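MbSHANK1 protein (PDB 6X23) probably acts as a SHANK-family scaffold or adaptor whose PDZ domain, the part described here, binds a peptide from the potassium channel GIRK3. Local coordinates at residues Asp63-Leu68 against Arg79-Glu84. Sequence-based numbering, arbitrary orientation.
Sequences DRLLEL and RKVVDE
Leu-65 and Leu-68 of strand 64-68 reach across to helix 78-87, where they meet Val-81 and Glu-84 through apolar packing, with no hydrogen bond between the two segments. CD2 of Leu-65 lies 3.6 Å from CG1 of Val-81, the two side chains sliding past one another in opposite directions. With CG1 trans to its own backbone N (chi1 162°), Val-81 presents this methyl to the leucine although its CB does not point straight at the strand. Leu-68 crosses the side chain of Glu-84 at about a right angle, its CD2 resting 3.6 Å from the glutamate CB. The same methyl lies 4.1 Å from the carbonyl O of Val-81. Glu-84 thus lends its aliphatic base to the contact, while a bend at chi2 (-64°) carries the carboxylate away. Ile-85, Val-73 and Phe-94 add to the packing around both leucines, and Trp-76 touches Val-81 and Glu-84. The axes of strand 64-68 and of helix residues 79-84 come within 10.6 Å, at 47°. In PDZ domains the peptide lies between this helix and a strand, here probably 26-29; the leucines seat the helix on the core while Arg-79 and Val-82 meet the peptide.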
loop_
_atom_site.group_PDB
_atom_site.type_symbol
_atom_site.label_atom_id
_atom_site.label_comp_id
_atom_site.label_asym_id
_atom_site.label_seq_id
_atom_site.Cartn_x
_atom_site.Cartn_y
_atom_site.Cartn_z
ATOM N N ASP A 63 0.752 -6.592 3.992
ATOM C CA ASP A 63 0.444 -5.291 4.569
ATOM C C ASP A 63 -0.847 -4.761 3.968
ATOM O O ASP A 63 -1.008 -4.730 2.747
ATOM C CB ASP A 63 1.575 -4.294 4.313
ATOM C CG ASP A 63 2.783 -4.516 5.194
ATOM O OD1 ASP A 63 2.704 -5.163 6.267
ATOM O OD2 ASP A 63 3.845 -4.008 4.809
ATOM N N ARG A 64 -1.764 -4.351 4.832
ATOM C CA ARG A 64 -3.063 -3.835 4.426
ATOM C C ARG A 64 -3.082 -2.324 4.592
ATOM O O ARG A 64 -2.683 -1.809 5.637
ATOM C CB ARG A 64 -4.188 -4.471 5.246
ATOM C CG ARG A 64 -5.542 -3.838 4.996
ATOM C CD ARG A 64 -6.646 -4.690 5.582
ATOM N NE ARG A 64 -6.544 -4.809 7.027
ATOM C CZ ARG A 64 -7.095 -3.944 7.861
ATOM N NH1 ARG A 64 -7.766 -2.911 7.374
ATOM N NH2 ARG A 64 -6.976 -4.112 9.171
ATOM N N LEU A 65 -3.566 -1.629 3.572
ATOM C CA LEU A 65 -3.516 -0.181 3.506
ATOM C C LEU A 65 -4.586 0.428 4.401
ATOM O O LEU A 65 -5.775 0.131 4.248
ATOM C CB LEU A 65 -3.710 0.260 2.062
ATOM C CG LEU A 65 -3.396 1.727 1.787
ATOM C CD1 LEU A 65 -2.093 2.163 2.473
ATOM C CD2 LEU A 65 -3.305 1.966 0.293
ATOM N N LEU A 66 -4.174 1.282 5.331
ATOM C CA LEU A 66 -5.104 1.988 6.190
ATOM C C LEU A 66 -5.141 3.484 5.912
ATOM O O LEU A 66 -6.223 4.069 5.814
ATOM C CB LEU A 66 -4.735 1.743 7.647
ATOM C CG LEU A 66 -5.338 0.541 8.379
ATOM C CD1 LEU A 66 -5.312 -0.730 7.553
ATOM C CD2 LEU A 66 -4.563 0.324 9.677
ATOM N N GLU A 67 -3.987 4.138 5.809
ATOM C CA GLU A 67 -3.950 5.577 5.583
ATOM C C GLU A 67 -2.958 5.882 4.471
ATOM O O GLU A 67 -1.895 5.268 4.375
ATOM C CB GLU A 67 -3.550 6.378 6.837
ATOM C CG GLU A 67 -4.418 6.178 8.088
ATOM C CD GLU A 67 -3.967 7.063 9.249
ATOM O OE1 GLU A 67 -2.942 7.773 9.107
ATOM O OE2 GLU A 67 -4.628 7.042 10.317
ATOM N N LEU A 68 -3.317 6.858 3.654
ATOM C CA LEU A 68 -2.495 7.373 2.575
ATOM C C LEU A 68 -2.332 8.857 2.841
ATOM O O LEU A 68 -3.323 9.588 2.862
ATOM C CB LEU A 68 -3.179 7.120 1.234
ATOM C CG LEU A 68 -2.626 7.740 -0.038
ATOM C CD1 LEU A 68 -1.282 7.137 -0.298
ATOM C CD2 LEU A 68 -3.568 7.409 -1.159
ATOM N N ARG A 79 -9.511 2.044 -7.354
ATOM C CA ARG A 79 -8.914 2.968 -8.310
ATOM C C ARG A 79 -8.676 4.332 -7.690
ATOM O O ARG A 79 -7.705 5.013 -8.045
ATOM C CB ARG A 79 -9.767 3.100 -9.573
ATOM C CG ARG A 79 -9.037 3.926 -10.645
ATOM C CD ARG A 79 -8.108 3.001 -11.482
ATOM N NE ARG A 79 -6.924 3.693 -11.994
ATOM C CZ ARG A 79 -5.699 3.157 -12.064
ATOM N NH1 ARG A 79 -5.476 1.898 -11.660
ATOM N NH2 ARG A 79 -4.682 3.883 -12.545
ATOM N N LYS A 80 -9.540 4.747 -6.763
ATOM C CA LYS A 80 -9.289 6.013 -6.086
ATOM C C LYS A 80 -8.001 5.937 -5.290
ATOM O O LYS A 80 -7.192 6.867 -5.327
ATOM C CB LYS A 80 -10.459 6.393 -5.185
ATOM C CG LYS A 80 -10.367 7.814 -4.619
ATOM C CD LYS A 80 -11.721 8.247 -4.033
ATOM C CE LYS A 80 -11.620 9.294 -2.925
ATOM N NZ LYS A 80 -11.222 10.657 -3.416
ATOM N N VAL A 81 -7.774 4.817 -4.604
ATOM C CA VAL A 81 -6.534 4.627 -3.857
ATOM C C VAL A 81 -5.333 4.646 -4.799
ATOM O O VAL A 81 -4.363 5.386 -4.584
ATOM C CB VAL A 81 -6.595 3.320 -3.051
ATOM C CG1 VAL A 81 -5.196 2.886 -2.642
ATOM C CG2 VAL A 81 -7.491 3.497 -1.826
ATOM N N VAL A 82 -5.390 3.845 -5.869
ATOM C CA VAL A 82 -4.273 3.764 -6.809
ATOM C C VAL A 82 -3.988 5.128 -7.433
ATOM O O VAL A 82 -2.830 5.578 -7.497
ATOM C CB VAL A 82 -4.552 2.687 -7.871
ATOM C CG1 VAL A 82 -3.651 2.862 -9.072
ATOM C CG2 VAL A 82 -4.309 1.326 -7.270
ATOM N N ASP A 83 -5.044 5.813 -7.894
ATOM C CA ASP A 83 -4.851 7.110 -8.534
ATOM C C ASP A 83 -4.166 8.088 -7.595
ATOM O O ASP A 83 -3.238 8.794 -7.999
ATOM C CB ASP A 83 -6.185 7.677 -9.013
ATOM C CG ASP A 83 -6.656 7.045 -10.311
ATOM O OD1 ASP A 83 -5.838 6.398 -11.024
ATOM O OD2 ASP A 83 -7.860 7.202 -10.610
ATOM N N GLU A 84 -4.599 8.128 -6.334
ATOM C CA GLU A 84 -3.972 9.025 -5.373
ATOM C C GLU A 84 -2.549 8.583 -5.059
ATOM O O GLU A 84 -1.660 9.423 -4.848
ATOM C CB GLU A 84 -4.818 9.105 -4.102
ATOM C CG GLU A 84 -6.073 9.968 -4.258
ATOM C CD GLU A 84 -5.752 11.433 -4.535
ATOM O OE1 GLU A 84 -5.724 12.245 -3.577
ATOM O OE2 GLU A 84 -5.518 11.778 -5.713
#